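Side-chain contacts in beta-N-acetylglucosaminidase-like protein Glycoside hydrolase family 20 (Flavobacterium johnsoniae, PDB 6YHH), which probably hydrolyses terminal N-acetylglucosamine residues from chitin fragments, as a beta-N-acetylhexosaminidase of glycoside hydrolase family 20: residues Lys27-Asn32 / Arg47-Leu52; Ala74-Asn79 / His115-Leu120; Ala591-Trp596 / Glu666-Leu671; Lys621-Ala626 / Val660-Tyr665. All blocks are in the same frame, centred on the assembly; numbering follows the deposited sequence.

Contact 1: residues Lys27-Asn32 / Arg47-Leu52; sequences KNFKVN and RFLRRL
In the non-catalytic alpha/beta domain that precedes the barrel in family 20 hexosaminidases, the Phe29 ring is pushed from the chain leading into strand 31-35 against three residues of helix 40-56: Phe48, Leu49 and Leu52. One ring atom makes the closest approach to all three. Phe29 CE2 lies 3.8 Å from Leu52 CD2, 4.1 Å from Leu49 CD1 and 4.3 Å from Phe48 CE2. A chi1 of -170° swings the ring away from the backbone N of Phe29, toward the helix. Leu49 CD1 and Phe48 CE2 both sit near the plane of the Phe29 ring, at its edge. The two phenyl rings meet rim to rim rather than stacking, since Phe29 CE2 is likewise near the plane of the Phe48 ring. Leu52 comes in at about a right angle to Phe29, and its CD2 stands obliquely to the ring. Strand 31-35 is one of the parallel members of the mixed sheet of this domain, pairing with strand 76-80, and helix 40-56 is packed on that sheet; Leu76 touches both Phe29 and Phe48. The CB of Lys30 points away from the helix, and its chain curls back so that NZ donates a 3.0 Å hydrogen bond to Asn28 O, with the donor tilted 28° from the carbonyl plane.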
loop_
_atom_site.group_PDB
_atom_site.type_symbol
_atom_site.label_atom_id
_atom_site.label_comp_id
_atom_site.label_asym_id
_atom_site.label_seq_id
_atom_site.Cartn_x
_atom_site.Cartn_y
_atom_site.Cartn_z
ATOM N N LYS A 27 10.264 -4.168 -29.202
ATOM C CA LYS A 27 11.320 -3.434 -28.572
ATOM C C LYS A 27 11.763 -2.154 -29.296
ATOM O O LYS A 27 12.475 -1.318 -28.744
ATOM C CB LYS A 27 12.523 -4.390 -28.330
ATOM C CG LYS A 27 13.329 -4.026 -27.076
ATOM C CD LYS A 27 14.243 -5.170 -26.730
ATOM C CE LYS A 27 15.256 -4.649 -25.767
ATOM N NZ LYS A 27 14.733 -4.772 -24.424
ATOM N N ASN A 28 11.256 -1.929 -30.507
ATOM C CA ASN A 28 11.494 -0.692 -31.251
ATOM C C ASN A 28 10.620 0.454 -30.784
ATOM O O ASN A 28 10.825 1.603 -31.152
ATOM C CB ASN A 28 11.233 -0.899 -32.786
ATOM C CG ASN A 28 11.774 0.262 -33.608
ATOM O OD1 ASN A 28 12.940 0.665 -33.396
ATOM N ND2 ASN A 28 10.934 0.862 -34.509
ATOM N N PHE A 29 9.581 0.132 -29.992
ATOM C CA PHE A 29 8.682 1.162 -29.527
ATOM C C PHE A 29 9.297 2.315 -28.751
ATOM O O PHE A 29 10.020 2.118 -27.737
ATOM C CB PHE A 29 7.566 0.542 -28.718
ATOM C CG PHE A 29 6.427 1.489 -28.377
ATOM C CD1 PHE A 29 5.423 1.742 -29.309
ATOM C CD2 PHE A 29 6.328 2.091 -27.143
ATOM C CE1 PHE A 29 4.386 2.588 -28.986
ATOM C CE2 PHE A 29 5.238 2.918 -26.823
ATOM C CZ PHE A 29 4.301 3.193 -27.772
ATOM N N LYS A 30 8.990 3.513 -29.230
ATOM C CA LYS A 30 9.360 4.758 -28.627
ATOM C C LYS A 30 8.269 5.809 -28.757
ATOM O O LYS A 30 7.368 5.684 -29.618
ATOM C CB LYS A 30 10.688 5.297 -29.300
ATOM C CG LYS A 30 11.912 4.439 -29.083
ATOM C CD LYS A 30 13.186 5.043 -29.701
ATOM C CE LYS A 30 13.373 4.574 -31.163
ATOM N NZ LYS A 30 13.365 3.108 -31.591
ATOM N N VAL A 31 8.376 6.844 -27.928
ATOM C CA VAL A 31 7.468 7.961 -27.857
ATOM C C VAL A 31 8.171 9.284 -28.085
ATOM O O VAL A 31 9.292 9.533 -27.642
ATOM C CB VAL A 31 6.644 7.973 -26.533
ATOM C CG1 VAL A 31 7.536 8.224 -25.338
ATOM C CG2 VAL A 31 5.521 8.986 -26.577
ATOM N N ASN A 32 7.453 10.176 -28.756
ATOM C CA ASN A 32 7.910 11.527 -29.076
ATOM C C ASN A 32 6.778 12.488 -28.850
ATOM O O ASN A 32 5.623 12.113 -29.147
ATOM C CB ASN A 32 8.294 11.587 -30.563
ATOM C CG ASN A 32 9.008 12.873 -30.908
ATOM O OD1 ASN A 32 10.038 13.206 -30.308
ATOM N ND2 ASN A 32 8.417 13.647 -31.872
ATOM N N ARG A 47 5.150 7.974 -17.243
ATOM C CA ARG A 47 4.333 6.967 -16.500
ATOM C C ARG A 47 3.601 6.058 -17.449
ATOM O O ARG A 47 3.505 4.909 -17.200
ATOM C CB ARG A 47 3.379 7.690 -15.566
ATOM C CG ARG A 47 4.098 8.346 -14.411
ATOM C CD ARG A 47 3.205 9.023 -13.396
ATOM N NE ARG A 47 2.455 10.185 -13.875
ATOM C CZ ARG A 47 2.949 11.422 -13.827
ATOM N NH1 ARG A 47 4.166 11.644 -13.305
ATOM N NH2 ARG A 47 2.222 12.407 -14.285
ATOM N N PHE A 48 3.104 6.572 -18.562
ATOM C CA PHE A 48 2.473 5.760 -19.592
ATOM C C PHE A 48 3.404 4.605 -20.039
ATOM O O PHE A 48 3.057 3.448 -20.131
ATOM C CB PHE A 48 1.995 6.628 -20.792
ATOM C CG PHE A 48 1.769 5.826 -22.041
ATOM C CD1 PHE A 48 0.590 5.138 -22.302
ATOM C CD2 PHE A 48 2.780 5.712 -22.964
ATOM C CE1 PHE A 48 0.413 4.415 -23.480
ATOM C CE2 PHE A 48 2.628 4.931 -24.105
ATOM C CZ PHE A 48 1.467 4.279 -24.388
ATOM N N LEU A 49 4.631 4.999 -20.366
ATOM C CA LEU A 49 5.633 4.049 -20.860
ATOM C C LEU A 49 5.975 3.007 -19.792
ATOM O O LEU A 49 6.026 1.814 -20.079
ATOM C CB LEU A 49 6.854 4.816 -21.331
ATOM C CG LEU A 49 7.899 3.985 -22.066
ATOM C CD1 LEU A 49 7.281 3.510 -23.348
ATOM C CD2 LEU A 49 9.141 4.809 -22.385
ATOM N N ARG A 50 6.174 3.464 -18.557
ATOM C CA ARG A 50 6.387 2.561 -17.442
ATOM C C ARG A 50 5.240 1.593 -17.266
ATOM O O ARG A 50 5.438 0.372 -17.110
ATOM C CB ARG A 50 6.655 3.293 -16.136
ATOM C CG ARG A 50 7.901 4.179 -16.073
ATOM C CD ARG A 50 9.173 3.292 -16.057
ATOM N NE ARG A 50 9.607 2.870 -17.362
ATOM C CZ ARG A 50 10.248 3.624 -18.264
ATOM N NH1 ARG A 50 10.471 4.927 -18.000
ATOM N NH2 ARG A 50 10.611 3.089 -19.400
ATOM N N ARG A 51 4.000 2.110 -17.334
ATOM C CA ARG A 51 2.859 1.245 -17.163
ATOM C C ARG A 51 2.733 0.224 -18.311
ATOM O O ARG A 51 2.486 -0.972 -18.097
ATOM C CB ARG A 51 1.578 2.051 -17.033
ATOM C CG ARG A 51 1.524 2.821 -15.739
ATOM C CD ARG A 51 0.549 3.965 -15.751
ATOM N NE ARG A 51 -0.812 3.576 -15.931
ATOM C CZ ARG A 51 -1.799 4.393 -16.299
ATOM N NH1 ARG A 51 -1.531 5.625 -16.662
ATOM N NH2 ARG A 51 -3.058 3.941 -16.350
ATOM N N LEU A 52 2.910 0.697 -19.520
ATOM C CA LEU A 52 2.879 -0.201 -20.667
ATOM C C LEU A 52 3.904 -1.311 -20.583
ATOM O O LEU A 52 3.614 -2.453 -20.885
ATOM C CB LEU A 52 3.064 0.643 -21.954
ATOM C CG LEU A 52 2.956 -0.126 -23.243
ATOM C CD1 LEU A 52 1.601 -0.834 -23.391
ATOM C CD2 LEU A 52 3.243 0.758 -24.447
#

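Contact 2: residues Ala74-Asn79 / His115-Leu120; sequences AELQIN and HGLETL
Apolar contacts join the two segments: Leu76 and Ile78 of strand 76-80 face Leu117 and Leu120 of helix 110-123. The strand and helix segments run nearly antiparallel, at 154°, and the segment axes approach to 11.2 Å. Leu76 and Leu120 approach tip to tip, Leu120 CD2 lying 4.0 Å from Leu76 CD1 and nearly as close to Leu76 CD2. Ile78 meets Leu117 at about a right angle, Ile78 CD1 being 3.9 Å from Leu117 CD2; with CG anti to the carbonyl carbon (chi1 -67°), Leu117 brings that methyl to the strand. Phe48 of helix 40-56 touches Leu76, Leu117 and Leu120, so two helices share this patch of the sheet.

Polar bonds stay within one segment or the other, or lead outward. Gln77 NE2 donates to Ala74 O at 3.0 Å, nearly in its own amide plane. With four buried hydrocarbon side chains doing the touching, cohesion between strand and helix rests here on dispersion and the exclusion of water.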
loop_
_atom_site.group_PDB
_atom_site.type_symbol
_atom_site.label_atom_id
_atom_site.label_comp_id
_atom_site.label_asym_id
_atom_site.label_seq_id
_atom_site.Cartn_x
_atom_site.Cartn_y
_atom_site.Cartn_z
ATOM N N ALA A 74 9.654 8.376 -33.814
ATOM C CA ALA A 74 9.053 7.416 -32.898
ATOM C C ALA A 74 7.729 6.840 -33.376
ATOM O O ALA A 74 6.913 7.549 -34.024
ATOM C CB ALA A 74 8.838 8.106 -31.559
ATOM N N GLU A 75 7.447 5.596 -33.007
ATOM C CA GLU A 75 6.183 4.932 -33.358
ATOM C C GLU A 75 4.965 5.595 -32.747
ATOM O O GLU A 75 3.893 5.490 -33.308
ATOM C CB GLU A 75 6.225 3.442 -33.070
ATOM C CG GLU A 75 7.071 2.666 -34.056
ATOM C CD GLU A 75 7.414 1.265 -33.588
ATOM O OE1 GLU A 75 7.138 0.913 -32.371
ATOM O OE2 GLU A 75 7.960 0.501 -34.442
ATOM N N LEU A 76 5.129 6.205 -31.583
ATOM C CA LEU A 76 4.045 6.977 -30.927
ATOM C C LEU A 76 4.392 8.425 -30.902
ATOM O O LEU A 76 5.386 8.863 -30.277
ATOM C CB LEU A 76 3.730 6.461 -29.468
ATOM C CG LEU A 76 2.677 7.314 -28.720
ATOM C CD1 LEU A 76 1.273 7.316 -29.312
ATOM C CD2 LEU A 76 2.629 6.803 -27.293
ATOM N N GLN A 77 3.570 9.218 -31.590
ATOM C CA GLN A 77 3.707 10.702 -31.658
ATOM C C GLN A 77 2.564 11.331 -30.946
ATOM O O GLN A 77 1.416 10.935 -31.182
ATOM C CB GLN A 77 3.615 11.175 -33.116
ATOM C CG GLN A 77 4.734 10.669 -33.962
ATOM C CD GLN A 77 6.049 11.346 -33.610
ATOM O OE1 GLN A 77 6.089 12.539 -33.210
ATOM N NE2 GLN A 77 7.163 10.562 -33.738
ATOM N N ILE A 78 2.895 12.268 -30.078
ATOM C CA ILE A 78 1.973 12.988 -29.293
ATOM C C ILE A 78 2.180 14.479 -29.594
ATOM O O ILE A 78 3.210 15.039 -29.265
ATOM C CB ILE A 78 2.205 12.734 -27.797
ATOM C CG1 ILE A 78 2.182 11.227 -27.466
ATOM C CG2 ILE A 78 1.210 13.510 -26.991
ATOM C CD1 ILE A 78 2.632 10.994 -26.063
ATOM N N ASN A 79 1.139 15.092 -30.175
ATOM C CA ASN A 79 1.186 16.510 -30.588
ATOM C C ASN A 79 0.142 17.273 -29.759
ATOM O O ASN A 79 -1.042 16.884 -29.748
ATOM C CB ASN A 79 0.806 16.687 -32.035
ATOM C CG ASN A 79 1.601 15.822 -32.993
ATOM O OD1 ASN A 79 1.038 15.015 -33.781
ATOM N ND2 ASN A 79 2.914 15.980 -32.958
ATOM N N HIS A 115 -5.343 12.247 -21.367
ATOM C CA HIS A 115 -6.486 11.383 -21.479
ATOM C C HIS A 115 -6.261 10.329 -22.552
ATOM O O HIS A 115 -6.612 9.125 -22.425
ATOM C CB HIS A 115 -7.785 12.183 -21.816
ATOM C CG HIS A 115 -8.232 13.158 -20.766
ATOM N ND1 HIS A 115 -8.110 12.935 -19.390
ATOM C CD2 HIS A 115 -8.838 14.357 -20.894
ATOM C CE1 HIS A 115 -8.620 13.965 -18.733
ATOM N NE2 HIS A 115 -9.095 14.832 -19.634
ATOM N N GLY A 116 -5.723 10.763 -23.689
ATOM C CA GLY A 116 -5.527 9.810 -24.774
ATOM C C GLY A 116 -4.582 8.712 -24.453
ATOM O O GLY A 116 -4.725 7.593 -24.969
ATOM N N LEU A 117 -3.576 9.003 -23.602
ATOM C CA LEU A 117 -2.696 7.942 -23.180
ATOM C C LEU A 117 -3.445 6.841 -22.392
ATOM O O LEU A 117 -3.154 5.653 -22.513
ATOM C CB LEU A 117 -1.579 8.509 -22.318
ATOM C CG LEU A 117 -0.554 9.433 -23.010
ATOM C CD1 LEU A 117 0.317 10.043 -21.907
ATOM C CD2 LEU A 117 0.163 8.661 -24.076
ATOM N N GLU A 118 -4.464 7.247 -21.627
ATOM C CA GLU A 118 -5.288 6.274 -20.887
ATOM C C GLU A 118 -6.113 5.432 -21.816
ATOM O O GLU A 118 -6.234 4.243 -21.642
ATOM C CB GLU A 118 -6.187 6.946 -19.877
ATOM C CG GLU A 118 -5.394 7.729 -18.823
ATOM C CD GLU A 118 -4.513 6.860 -17.922
ATOM O OE1 GLU A 118 -4.690 5.610 -17.867
ATOM O OE2 GLU A 118 -3.685 7.506 -17.200
ATOM N N THR A 119 -6.666 6.044 -22.855
ATOM C CA THR A 119 -7.404 5.279 -23.846
ATOM C C THR A 119 -6.499 4.288 -24.536
ATOM O O THR A 119 -6.913 3.128 -24.811
ATOM C CB THR A 119 -8.080 6.215 -24.874
ATOM O OG1 THR A 119 -8.832 7.172 -24.176
ATOM C CG2 THR A 119 -8.967 5.450 -25.807
ATOM N N LEU A 120 -5.317 4.757 -24.956
ATOM C CA LEU A 120 -4.309 3.873 -25.585
ATOM C C LEU A 120 -3.992 2.640 -24.729
ATOM O O LEU A 120 -3.957 1.510 -25.231
ATOM C CB LEU A 120 -3.050 4.667 -26.014
ATOM C CG LEU A 120 -2.059 3.866 -26.834
ATOM C CD1 LEU A 120 -2.606 3.104 -28.005
ATOM C CD2 LEU A 120 -0.912 4.769 -27.197
#

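Contact 3: residues Ala591-Trp596 / Glu666-Leu671; sequences AFFNKW and ESLKKL
Helices 583-607 and 665-671 come nearest each other, among the two segments, at Phe593 and Leu668, whose CA atoms are 10.5 Å apart. The contact lies in the helical C-terminal part of the chain, where the last helix, 665-671, is set against a group of helices that includes 565-579 and 617-634. Phe593 makes the connection from its helix. Its CG is anti to the carbonyl carbon (chi1 -59°), and although its CB does not point at helix 665-671, the far end of the ring reaches two leucines placed one helical turn apart. Leu668 slides past Phe593 in the opposite direction and brings CD2 to 4.0 Å from Phe593 CE1. Leu671 also comes from the opposite direction. Both methyls lie near the ring plane and meet its edge, so the leucines touch neighbouring rim carbons, CE1 and CZ, and neither lies over a face. Ser627 and Leu630 of helix 617-634 touch Phe593 as well, while Phe570 of helix 565-579 touches Leu668, tying the terminal helix to several partners. Within segment 591-596 the indole of Trp596 has Phe592 O above one face, 3.1 Å from the ring plane and offset toward the rim. The shortest approach between the two segments is made at the end of the ring, where Leu671 CD1 stands 3.7 Å from Phe593 CZ.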
loop_
_atom_site.group_PDB
_atom_site.type_symbol
_atom_site.label_atom_id
_atom_site.label_comp_id
_atom_site.label_asym_id
_atom_site.label_seq_id
_atom_site.Cartn_x
_atom_site.Cartn_y
_atom_site.Cartn_z
ATOM N N ALA A 591 -25.311 -26.357 -10.060
ATOM C CA ALA A 591 -23.899 -26.229 -9.811
ATOM C C ALA A 591 -23.642 -25.232 -8.642
ATOM O O ALA A 591 -22.712 -25.443 -7.850
ATOM C CB ALA A 591 -23.145 -25.766 -11.034
ATOM N N PHE A 592 -24.485 -24.213 -8.542
ATOM C CA PHE A 592 -24.297 -23.195 -7.454
ATOM C C PHE A 592 -24.651 -23.803 -6.140
ATOM O O PHE A 592 -23.960 -23.604 -5.154
ATOM C CB PHE A 592 -25.179 -21.955 -7.708
ATOM C CG PHE A 592 -24.628 -21.070 -8.775
ATOM C CD1 PHE A 592 -23.636 -20.080 -8.486
ATOM C CD2 PHE A 592 -25.071 -21.189 -10.081
ATOM C CE1 PHE A 592 -23.169 -19.237 -9.513
ATOM C CE2 PHE A 592 -24.577 -20.396 -11.079
ATOM C CZ PHE A 592 -23.607 -19.428 -10.814
ATOM N N PHE A 593 -25.714 -24.597 -6.112
ATOM C CA PHE A 593 -26.075 -25.265 -4.864
ATOM C C PHE A 593 -25.006 -26.225 -4.386
ATOM O O PHE A 593 -24.648 -26.249 -3.177
ATOM C CB PHE A 593 -27.402 -26.022 -5.021
ATOM C CG PHE A 593 -28.554 -25.157 -5.412
ATOM C CD1 PHE A 593 -28.694 -23.847 -4.908
ATOM C CD2 PHE A 593 -29.573 -25.657 -6.181
ATOM C CE1 PHE A 593 -29.751 -23.053 -5.295
ATOM C CE2 PHE A 593 -30.633 -24.856 -6.555
ATOM C CZ PHE A 593 -30.725 -23.576 -6.112
ATOM N N ASN A 594 -24.440 -27.039 -5.281
ATOM C CA ASN A 594 -23.372 -27.919 -4.878
ATOM C C ASN A 594 -22.150 -27.083 -4.396
ATOM O O ASN A 594 -21.479 -27.434 -3.388
ATOM C CB ASN A 594 -22.974 -28.834 -6.010
ATOM C CG ASN A 594 -24.012 -29.868 -6.285
ATOM O OD1 ASN A 594 -24.401 -30.120 -7.457
ATOM N ND2 ASN A 594 -24.450 -30.467 -5.298
ATOM N N LYS A 595 -21.874 -25.975 -5.058
ATOM C CA LYS A 595 -20.773 -25.129 -4.657
ATOM C C LYS A 595 -20.982 -24.561 -3.252
ATOM O O LYS A 595 -20.025 -24.606 -2.412
ATOM C CB LYS A 595 -20.599 -23.938 -5.637
ATOM C CG LYS A 595 -19.429 -23.061 -5.245
ATOM C CD LYS A 595 -19.175 -21.926 -6.237
ATOM C CE LYS A 595 -17.894 -21.164 -5.850
ATOM N NZ LYS A 595 -17.567 -20.174 -6.922
ATOM N N TRP A 596 -22.177 -24.058 -2.972
ATOM C CA TRP A 596 -22.439 -23.453 -1.654
ATOM C C TRP A 596 -22.399 -24.453 -0.509
ATOM O O TRP A 596 -22.061 -24.146 0.641
ATOM C CB TRP A 596 -23.709 -22.665 -1.702
ATOM C CG TRP A 596 -23.592 -21.525 -2.736
ATOM C CD1 TRP A 596 -22.477 -20.798 -3.110
ATOM C CD2 TRP A 596 -24.678 -20.957 -3.460
ATOM N NE1 TRP A 596 -22.815 -19.847 -4.047
ATOM C CE2 TRP A 596 -24.162 -19.905 -4.251
ATOM C CE3 TRP A 596 -26.028 -21.184 -3.467
ATOM C CZ2 TRP A 596 -24.986 -19.131 -5.093
ATOM C CZ3 TRP A 596 -26.825 -20.454 -4.291
ATOM C CH2 TRP A 596 -26.292 -19.430 -5.099
ATOM N N GLU A 666 -33.039 -13.041 -3.540
ATOM C CA GLU A 666 -34.164 -12.743 -4.475
ATOM C C GLU A 666 -34.347 -13.857 -5.522
ATOM O O GLU A 666 -35.476 -14.247 -5.785
ATOM C CB GLU A 666 -34.035 -11.409 -5.142
ATOM C CG GLU A 666 -34.159 -10.236 -4.155
ATOM C CD GLU A 666 -35.553 -10.070 -3.493
ATOM O OE1 GLU A 666 -36.602 -10.618 -3.968
ATOM O OE2 GLU A 666 -35.619 -9.376 -2.440
ATOM N N SER A 667 -33.241 -14.368 -6.032
ATOM C CA SER A 667 -33.253 -15.466 -6.989
ATOM C C SER A 667 -33.649 -16.793 -6.412
ATOM O O SER A 667 -34.337 -17.601 -7.100
ATOM C CB SER A 667 -31.912 -15.525 -7.681
ATOM O OG SER A 667 -31.823 -14.489 -8.666
ATOM N N LEU A 668 -33.307 -17.046 -5.141
ATOM C CA LEU A 668 -33.801 -18.215 -4.472
ATOM C C LEU A 668 -35.340 -18.148 -4.431
ATOM O O LEU A 668 -36.011 -19.194 -4.649
ATOM C CB LEU A 668 -33.264 -18.321 -3.044
ATOM C CG LEU A 668 -31.754 -18.525 -2.924
ATOM C CD1 LEU A 668 -31.425 -18.435 -1.467
ATOM C CD2 LEU A 668 -31.320 -19.877 -3.461
ATOM N N LYS A 669 -35.859 -16.982 -4.067
ATOM C CA LYS A 669 -37.313 -16.768 -3.922
ATOM C C LYS A 669 -37.979 -16.997 -5.305
ATOM O O LYS A 669 -39.035 -17.679 -5.364
ATOM C CB LYS A 669 -37.630 -15.349 -3.385
ATOM N N LYS A 670 -37.355 -16.505 -6.370
ATOM C CA LYS A 670 -37.918 -16.657 -7.736
ATOM C C LYS A 670 -38.001 -18.110 -8.131
ATOM O O LYS A 670 -38.943 -18.527 -8.858
ATOM C CB LYS A 670 -37.071 -15.914 -8.769
ATOM C CG LYS A 670 -37.243 -14.398 -8.852
ATOM C CD LYS A 670 -36.267 -13.686 -9.774
ATOM C CE LYS A 670 -36.264 -14.303 -11.148
ATOM N NZ LYS A 670 -35.334 -13.581 -12.049
ATOM N N LEU A 671 -37.053 -18.915 -7.661
ATOM C CA LEU A 671 -37.086 -20.366 -8.028
ATOM C C LEU A 671 -38.240 -21.106 -7.469
ATOM O O LEU A 671 -38.641 -22.116 -8.013
ATOM C CB LEU A 671 -35.832 -21.107 -7.569
ATOM C CG LEU A 671 -34.631 -21.025 -8.422
ATOM C CD1 LEU A 671 -33.492 -21.710 -7.638
ATOM C CD2 LEU A 671 -34.850 -21.722 -9.801
#

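Contact 4: residues Lys621-Ala626 / Val660-Tyr665; sequences KKLSDA and VELSVY
From helix 617-634, Leu623 reaches across to Leu662 and Val664; its CB and one methyl meet Leu662, its other methyl Val664. CB comes first, 4.1 Å from Leu662 CD1. With chi1 at -177° the chain then extends away from its own backbone N, and the two methyls divide between the partners: Leu623 CD2 meets Leu662 CD2 at 4.0 Å, and Leu623 CD1 meets Val664 CG2 at 3.9 Å. Leu662 thus crosses Leu623 at a slant, with CD1 near its CB and CD2 near its CD2, whereas Val664 crosses it at about a right angle. Leu662 closes the short strand 660-662, which pairs antiparallel with strand 532-534, and Val664 follows in the turn leading to helix 665-671; helix 617-634 therefore packs on one strand of a small two-stranded antiparallel sheet and on the turn after it. Away from the strand, Asp625 OD2, 3.0 Å from Lys621 NZ, receives a salt bridge from one turn back on its syn lone pair.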
loop_
_atom_site.group_PDB
_atom_site.type_symbol
_atom_site.label_atom_id
_atom_site.label_comp_id
_atom_site.label_asym_id
_atom_site.label_seq_id
_atom_site.Cartn_x
_atom_site.Cartn_y
_atom_site.Cartn_z
ATOM N N LYS A 621 -24.672 -21.529 6.813
ATOM C CA LYS A 621 -25.533 -22.693 7.094
ATOM C C LYS A 621 -26.895 -22.484 6.500
ATOM O O LYS A 621 -27.449 -23.385 5.811
ATOM C CB LYS A 621 -25.641 -22.941 8.576
ATOM C CG LYS A 621 -26.745 -23.946 8.873
ATOM C CD LYS A 621 -26.773 -24.389 10.303
ATOM C CE LYS A 621 -27.985 -25.301 10.582
ATOM N NZ LYS A 621 -28.067 -26.440 9.656
ATOM N N LYS A 622 -27.482 -21.284 6.634
ATOM C CA LYS A 622 -28.754 -20.998 6.007
ATOM C C LYS A 622 -28.761 -21.190 4.491
ATOM O O LYS A 622 -29.702 -21.794 3.882
ATOM C CB LYS A 622 -29.265 -19.618 6.411
ATOM C CG LYS A 622 -29.675 -19.515 7.858
ATOM C CD LYS A 622 -29.758 -18.085 8.413
ATOM C CE LYS A 622 -30.096 -18.225 9.921
ATOM N NZ LYS A 622 -30.395 -16.955 10.635
ATOM N N LEU A 623 -27.684 -20.743 3.829
ATOM C CA LEU A 623 -27.578 -20.948 2.388
ATOM C C LEU A 623 -27.387 -22.439 2.007
ATOM O O LEU A 623 -27.983 -22.924 1.010
ATOM C CB LEU A 623 -26.397 -20.103 1.831
ATOM C CG LEU A 623 -26.202 -20.139 0.373
ATOM C CD1 LEU A 623 -27.441 -19.666 -0.372
ATOM C CD2 LEU A 623 -24.933 -19.359 -0.058
ATOM N N SER A 624 -26.582 -23.181 2.772
ATOM C CA SER A 624 -26.307 -24.589 2.559
ATOM C C SER A 624 -27.583 -25.336 2.749
ATOM O O SER A 624 -27.914 -26.219 1.923
ATOM C CB SER A 624 -25.245 -25.105 3.541
ATOM O OG SER A 624 -25.082 -26.541 3.320
ATOM N N ASP A 625 -28.307 -25.005 3.790
ATOM C CA ASP A 625 -29.626 -25.714 4.023
ATOM C C ASP A 625 -30.570 -25.510 2.875
ATOM O O ASP A 625 -31.187 -26.483 2.400
ATOM C CB ASP A 625 -30.286 -25.291 5.334
ATOM C CG ASP A 625 -29.573 -25.792 6.569
ATOM O OD1 ASP A 625 -28.698 -26.664 6.553
ATOM O OD2 ASP A 625 -29.888 -25.283 7.636
ATOM N N ALA A 626 -30.749 -24.271 2.417
ATOM C CA ALA A 626 -31.598 -23.988 1.267
ATOM C C ALA A 626 -31.090 -24.724 0.022
ATOM O O ALA A 626 -31.904 -25.276 -0.760
ATOM C CB ALA A 626 -31.734 -22.505 1.037
ATOM N N VAL A 660 -23.606 -8.294 6.761
ATOM C CA VAL A 660 -23.733 -8.527 5.344
ATOM C C VAL A 660 -25.099 -9.187 5.078
ATOM O O VAL A 660 -25.782 -9.612 6.024
ATOM C CB VAL A 660 -22.652 -9.469 4.778
ATOM C CG1 VAL A 660 -21.271 -8.892 4.977
ATOM C CG2 VAL A 660 -22.701 -10.853 5.418
ATOM N N GLU A 661 -25.405 -9.305 3.792
ATOM C CA GLU A 661 -26.563 -9.977 3.295
ATOM C C GLU A 661 -26.195 -10.902 2.163
ATOM O O GLU A 661 -25.238 -10.716 1.433
ATOM C CB GLU A 661 -27.583 -8.956 2.835
ATOM C CG GLU A 661 -27.204 -8.118 1.627
ATOM C CD GLU A 661 -28.079 -6.927 1.371
ATOM O OE1 GLU A 661 -28.790 -6.506 2.299
ATOM O OE2 GLU A 661 -28.029 -6.353 0.245
ATOM N N LEU A 662 -26.995 -11.959 2.032
ATOM C CA LEU A 662 -26.903 -12.855 0.884
ATOM C C LEU A 662 -27.636 -12.303 -0.336
ATOM O O LEU A 662 -28.844 -12.098 -0.298
ATOM C CB LEU A 662 -27.498 -14.259 1.216
ATOM C CG LEU A 662 -26.698 -15.165 2.138
ATOM C CD1 LEU A 662 -27.587 -16.319 2.656
ATOM C CD2 LEU A 662 -25.441 -15.660 1.464
ATOM N N SER A 663 -26.903 -11.974 -1.384
ATOM C CA SER A 663 -27.504 -11.285 -2.513
ATOM C C SER A 663 -27.965 -12.241 -3.596
ATOM O O SER A 663 -28.263 -11.854 -4.693
ATOM C CB SER A 663 -26.539 -10.219 -3.046
ATOM O OG SER A 663 -25.292 -10.791 -3.421
ATOM N N VAL A 664 -28.066 -13.498 -3.213
ATOM C CA VAL A 664 -28.776 -14.545 -3.985
ATOM C C VAL A 664 -30.183 -14.779 -3.482
ATOM O O VAL A 664 -30.945 -15.548 -4.089
ATOM C CB VAL A 664 -27.971 -15.871 -3.944
ATOM C CG1 VAL A 664 -26.630 -15.761 -4.650
ATOM C CG2 VAL A 664 -27.768 -16.392 -2.539
ATOM N N TYR A 665 -30.592 -14.165 -2.372
ATOM C CA TYR A 665 -31.904 -14.374 -1.839
ATOM C C TYR A 665 -33.074 -14.163 -2.813
ATOM O O TYR A 665 -33.976 -15.078 -2.949
ATOM C CB TYR A 665 -32.142 -13.536 -0.571
ATOM C CG TYR A 665 -33.573 -13.477 -0.230
ATOM C CD1 TYR A 665 -34.194 -14.584 0.343
ATOM C CD2 TYR A 665 -34.315 -12.338 -0.508
ATOM C CE1 TYR A 665 -35.537 -14.543 0.634
ATOM C CE2 TYR A 665 -35.650 -12.265 -0.190
ATOM C CZ TYR A 665 -36.247 -13.365 0.389
ATOM O OH TYR A 665 -37.629 -13.329 0.702
#

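In the fold
The four contacts form two pairs, about 47 to 48 Å apart between centres and about 30 Å at the nearest atoms. Contacts 1 and 2, 10 Å apart, follow one another along the chain in the domain before the barrel: strands 31-35 and 76-80 are neighbours in its mixed sheet, and helices 40-56 and 110-123 are linked by the Arg51 to Glu118 salt bridge. Contacts 3 and 4, 9 Å apart, lie in the C-terminal helical part. There the segments of contact 4 fall between those of contact 3 in sequence, and Trp596 joins the two by touching Leu623 and Val664. All lie away from the predicted proton donor, Glu317, and concern the architecture flanking the catalytic barrel.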